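Local coordinates for oxetanocin-like protein (Pyrococcus furiosus, PDB 1XX7) that probably hydrolyses 2'-deoxyribonucleoside 5'-phosphates to the nucleoside and phosphate, using a divalent metal ion held in an all-helical HD domain, at residues Ala16-Arg21 with Gly78-Thr83; Glu142-Leu145 with Asn150-Glu153. One frame throughout, in Å; residues are numbered along the deposited sequence.

Both contacts belong to the helical HD domain, whose nickel ion is held by H41, H75, D76 and D132. Contact 1 packs the end of helix 10-18 against the short helix that follows H75 and D76, and the side chain of its E79 lies about 6 Å from the metal. Contact 2 closes the turn after helix 123-145, the helix that carries D132; its Y143 side chain is about 13 Å from the ion. The centres of contact 1 and contact 2 are 24 Å apart and the nearest atoms of contact 1 and contact 2 about 11 Å apart, so the two do not touch. Across a subunit boundary, E142 and R21 of the third subunit form a long, weak ion pair.

Contact 1. Residues Ala16-Arg21 with Gly78-Thr83; sequences AGKLKR and GEAIIT
K18 and L19 grip A80 from the end of helix 10-18, and K18 does so with the greasy part of a long side chain. Its CB lies 4.1 Å from A80 CB, the methylene of K18 meeting the methyl of A80 where the backbones come closest, with the K18 and A80 CA atoms 5.4 Å apart. Such an approach suits alanine, whose one methyl adds little bulk between the chains. With chi1 at -73°, CG lies anti to the carbonyl carbon, and the next two torsions are extended; this carries CD alongside the second segment, 3.5 Å from A80 O in a van der Waals contact. CE and NZ then bend away, so the ammonium group makes no bond across this contact. Lysine thus supplies apolar carbon at the root and carries its charge on an end that leads away from A80.

L19 completes the grip with a single branch. Its CD2 methyl comes over the backbone of A80, 3.5 Å from A80 N and 3.8 Å from A80 CB, and also reaches E79 C at 4.1 Å. No hydrogen bond crosses between the segments, and van der Waals contact joins them. Leucine suits this buried place because its forked end can touch the helix turn while the rest of the side chain serves other neighbours.

Helix 79-82 follows the metal ligands H75 and D76, and the E79 side chain lies about 6 Å from the nickel ion, so the contact borders the HD metal site. L19 also packs on V38 and A39 of helix 38-58, A80 rests on L15 of helix 10-18, and I81 and I82 touch helix 95-106. Beyond them, K18 touches I29 of the second subunit and L19 meets Y43 of the third.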
loop_
_atom_site.group_PDB
_atom_site.type_symbol
_atom_site.label_atom_id
_atom_site.label_comp_id
_atom_site.label_asym_id
_atom_site.label_seq_id
_atom_site.Cartn_x
_atom_site.Cartn_y
_atom_site.Cartn_z
ATOM N N ALA A 16 15.477 14.555 8.290
ATOM C CA ALA A 16 14.370 15.013 7.449
ATOM C C ALA A 16 13.771 13.917 6.530
ATOM O O ALA A 16 12.577 13.930 6.223
ATOM C CB ALA A 16 14.826 16.248 6.566
ATOM N N GLY A 17 14.603 13.016 6.041
ATOM C CA GLY A 17 14.117 11.858 5.297
ATOM C C GLY A 17 13.151 10.970 6.087
ATOM O O GLY A 17 12.284 10.351 5.519
ATOM N N LYS A 18 13.298 10.922 7.396
ATOM C CA LYS A 18 12.347 10.214 8.248
ATOM C C LYS A 18 10.880 10.701 8.100
ATOM O O LYS A 18 9.925 9.889 8.121
ATOM C CB LYS A 18 12.806 10.286 9.680
ATOM C CG LYS A 18 13.988 9.436 10.012
ATOM C CD LYS A 18 14.265 9.612 11.529
ATOM C CE LYS A 18 15.475 8.858 12.111
ATOM N NZ LYS A 18 15.833 7.764 11.216
ATOM N N LEU A 19 10.724 12.006 7.867
ATOM C CA LEU A 19 9.415 12.589 7.587
ATOM C C LEU A 19 8.789 12.099 6.332
ATOM O O LEU A 19 7.582 12.250 6.183
ATOM C CB LEU A 19 9.468 14.117 7.510
ATOM C CG LEU A 19 9.925 14.897 8.737
ATOM C CD1 LEU A 19 9.569 16.393 8.555
ATOM C CD2 LEU A 19 9.333 14.370 9.974
ATOM N N LYS A 20 9.586 11.520 5.407
ATOM C CA LYS A 20 9.003 10.952 4.187
ATOM C C LYS A 20 8.227 9.677 4.478
ATOM O O LYS A 20 7.365 9.288 3.705
ATOM C CB LYS A 20 10.033 10.661 3.110
ATOM C CG LYS A 20 10.770 11.903 2.585
ATOM C CD LYS A 20 11.687 11.484 1.445
ATOM C CE LYS A 20 12.687 12.563 0.995
ATOM N NZ LYS A 20 13.335 12.133 -0.314
ATOM N N ARG A 21 8.556 9.040 5.571
ATOM C CA ARG A 21 8.026 7.724 5.911
ATOM C C ARG A 21 7.057 7.749 7.090
ATOM O O ARG A 21 6.193 6.905 7.151
ATOM C CB ARG A 21 9.174 6.783 6.202
ATOM C CG ARG A 21 10.067 6.723 5.022
ATOM C CD ARG A 21 11.041 5.641 5.117
ATOM N NE ARG A 21 11.947 5.786 6.234
ATOM C CZ ARG A 21 13.050 6.522 6.246
ATOM N NH1 ARG A 21 13.390 7.290 5.227
ATOM N NH2 ARG A 21 13.807 6.528 7.329
ATOM N N GLY A 78 10.614 18.024 14.348
ATOM C CA GLY A 78 10.726 17.293 15.603
ATOM C C GLY A 78 9.963 15.961 15.629
ATOM O O GLY A 78 10.271 15.076 16.447
ATOM N N GLU A 79 8.994 15.820 14.720
ATOM C CA GLU A 79 8.250 14.578 14.561
ATOM C C GLU A 79 9.081 13.462 13.926
ATOM O O GLU A 79 8.730 12.301 14.055
ATOM C CB GLU A 79 6.938 14.822 13.788
ATOM C CG GLU A 79 6.079 15.842 14.503
ATOM C CD GLU A 79 4.669 16.008 13.971
ATOM O OE1 GLU A 79 4.346 15.611 12.820
ATOM O OE2 GLU A 79 3.881 16.595 14.725
ATOM N N ALA A 80 10.195 13.815 13.273
ATOM C CA ALA A 80 11.170 12.845 12.824
ATOM C C ALA A 80 11.653 11.977 13.967
ATOM O O ALA A 80 11.936 10.811 13.775
ATOM C CB ALA A 80 12.373 13.538 12.130
ATOM N N ILE A 81 11.714 12.556 15.149
ATOM C CA ILE A 81 12.112 11.877 16.399
ATOM C C ILE A 81 10.917 11.379 17.242
ATOM O O ILE A 81 10.896 10.248 17.714
ATOM C CB ILE A 81 13.021 12.872 17.199
ATOM C CG1 ILE A 81 14.102 13.397 16.233
ATOM C CG2 ILE A 81 13.603 12.239 18.434
ATOM C CD1 ILE A 81 15.311 13.939 16.843
ATOM N N ILE A 82 9.909 12.229 17.380
ATOM C CA ILE A 82 8.772 12.014 18.297
ATOM C C ILE A 82 7.601 11.262 17.634
ATOM O O ILE A 82 6.772 10.680 18.338
ATOM C CB ILE A 82 8.260 13.384 18.827
ATOM C CG1 ILE A 82 9.338 14.104 19.664
ATOM C CG2 ILE A 82 6.917 13.259 19.602
ATOM C CD1 ILE A 82 9.975 13.250 20.769
ATOM N N THR A 83 7.580 11.249 16.289
ATOM C CA THR A 83 6.410 10.858 15.463
ATOM C C THR A 83 5.290 11.884 15.596
ATOM O O THR A 83 5.372 12.802 16.396
ATOM C CB THR A 83 5.831 9.432 15.753
ATOM O OG1 THR A 83 5.115 9.424 17.009
ATOM C CG2 THR A 83 6.951 8.410 15.773
#

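Contact 2. Residues Glu142-Leu145 with Asn150-Glu153; sequences EYEL and NLSE
E144 and L151 pass each other in antiparallel fashion, the glutamate reaching out from helix 123-145 while the leucine reaches back toward it. A chi1 of -68° sets CG of E144 beside the backbone N, and the chain is extended beyond it, which takes the carboxylate alongside the root of L151. There OE2 lies 3.9 Å from L151 CB and 4.0 Å from L151 C. The acid therefore meets the leucine by its flank, and the oxygen that touches carbon also accepts a hydrogen bond from W155 NE1.

L151 meanwhile sends its tip to a different residue. CD1 packs 3.6 Å from CB of Y143, near the root of the tyrosine rather than over its ring. The ring itself leads away: it stands edge-to-face with W27, and its hydroxyl bonds to the backbone N of E36. Leucine fits between these two residues because its CB lies beside the acid and its branched end reaches the tyrosine methylene. L151 also packs on W27 and K30 of helix 25-30 and is buried.

In this way the chain folds back, joining the C-terminal part of helix 123-145 to the loop before helix 157-161. That helix carries the metal ligand D132, but Y143 has its side chain about 13 Å from the nickel ion, so the contact lies away from the site. S152 N stays 4.2 Å from E144 OE2, too long for a hydrogen bond.

Chemically, then, the segments meet through one apolar contact and one of a carboxylate oxygen with carbon, with no polar bond between them. The polar ends of E144 and Y143 are bonded outside the two segments, to W155 and to the E36 backbone N, and L151 meets both residues by van der Waals contact alone.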
loop_
_atom_site.group_PDB
_atom_site.type_symbol
_atom_site.label_atom_id
_atom_site.label_comp_id
_atom_site.label_asym_id
_atom_site.label_seq_id
_atom_site.Cartn_x
_atom_site.Cartn_y
_atom_site.Cartn_z
ATOM N N GLU A 142 -10.247 16.305 0.699
ATOM C CA GLU A 142 -9.696 15.409 -0.326
ATOM C C GLU A 142 -9.895 13.963 0.073
ATOM O O GLU A 142 -10.231 13.170 -0.770
ATOM C CB GLU A 142 -8.211 15.687 -0.561
ATOM C CG GLU A 142 -8.006 17.090 -1.161
ATOM C CD GLU A 142 -6.580 17.495 -1.233
ATOM O OE1 GLU A 142 -5.878 17.136 -2.192
ATOM O OE2 GLU A 142 -6.141 18.161 -0.328
ATOM N N TYR A 143 -9.701 13.613 1.355
ATOM C CA TYR A 143 -9.876 12.215 1.773
ATOM C C TYR A 143 -11.344 11.794 1.749
ATOM O O TYR A 143 -11.625 10.683 1.421
ATOM C CB TYR A 143 -9.210 11.882 3.119
ATOM C CG TYR A 143 -7.709 11.724 3.046
ATOM C CD1 TYR A 143 -7.072 11.110 1.928
ATOM C CD2 TYR A 143 -6.912 12.167 4.096
ATOM C CE1 TYR A 143 -5.628 10.993 1.870
ATOM C CE2 TYR A 143 -5.533 12.011 4.078
ATOM C CZ TYR A 143 -4.889 11.438 2.959
ATOM O OH TYR A 143 -3.537 11.362 3.017
ATOM N N GLU A 144 -12.257 12.709 2.033
ATOM C CA GLU A 144 -13.682 12.477 1.843
ATOM C C GLU A 144 -14.085 12.200 0.384
ATOM O O GLU A 144 -14.894 11.333 0.141
ATOM C CB GLU A 144 -14.477 13.653 2.366
ATOM C CG GLU A 144 -14.403 13.784 3.891
ATOM C CD GLU A 144 -15.075 15.051 4.437
ATOM O OE1 GLU A 144 -15.646 15.848 3.652
ATOM O OE2 GLU A 144 -15.029 15.250 5.669
ATOM N N LEU A 145 -13.508 12.920 -0.563
ATOM C CA LEU A 145 -13.702 12.640 -1.971
ATOM C C LEU A 145 -13.308 11.194 -2.399
ATOM O O LEU A 145 -13.860 10.658 -3.338
ATOM C CB LEU A 145 -12.920 13.672 -2.798
ATOM C CG LEU A 145 -13.419 15.132 -2.865
ATOM C CD1 LEU A 145 -12.540 15.912 -3.870
ATOM C CD2 LEU A 145 -14.870 15.173 -3.322
ATOM N N ASN A 150 -15.793 9.783 8.019
ATOM C CA ASN A 150 -15.566 9.897 9.452
ATOM C C ASN A 150 -14.551 10.990 9.856
ATOM O O ASN A 150 -13.924 10.910 10.899
ATOM C CB ASN A 150 -15.136 8.527 9.999
ATOM C CG ASN A 150 -13.813 7.964 9.345
ATOM O OD1 ASN A 150 -13.316 8.425 8.300
ATOM N ND2 ASN A 150 -13.265 6.958 9.987
ATOM N N LEU A 151 -14.420 12.014 9.027
ATOM C CA LEU A 151 -13.431 13.070 9.198
ATOM C C LEU A 151 -14.051 14.474 9.456
ATOM O O LEU A 151 -13.354 15.465 9.342
ATOM C CB LEU A 151 -12.582 13.185 7.911
ATOM C CG LEU A 151 -11.919 11.917 7.379
ATOM C CD1 LEU A 151 -10.963 12.318 6.257
ATOM C CD2 LEU A 151 -11.145 11.165 8.490
ATOM N N SER A 152 -15.339 14.561 9.795
ATOM C CA SER A 152 -16.010 15.869 9.992
ATOM C C SER A 152 -15.391 16.729 11.105
ATOM O O SER A 152 -15.368 17.944 11.015
ATOM C CB SER A 152 -17.499 15.658 10.308
ATOM O OG SER A 152 -17.634 15.062 11.598
ATOM N N GLU A 153 -14.911 16.084 12.152
ATOM C CA GLU A 153 -14.260 16.772 13.239
ATOM C C GLU A 153 -13.078 17.655 12.785
ATOM O O GLU A 153 -12.757 18.650 13.469
ATOM C CB GLU A 153 -13.733 15.756 14.264
ATOM C CG GLU A 153 -12.644 14.878 13.676
ATOM C CD GLU A 153 -12.110 13.850 14.623
ATOM O OE1 GLU A 153 -11.255 14.200 15.482
ATOM O OE2 GLU A 153 -12.521 12.685 14.485
#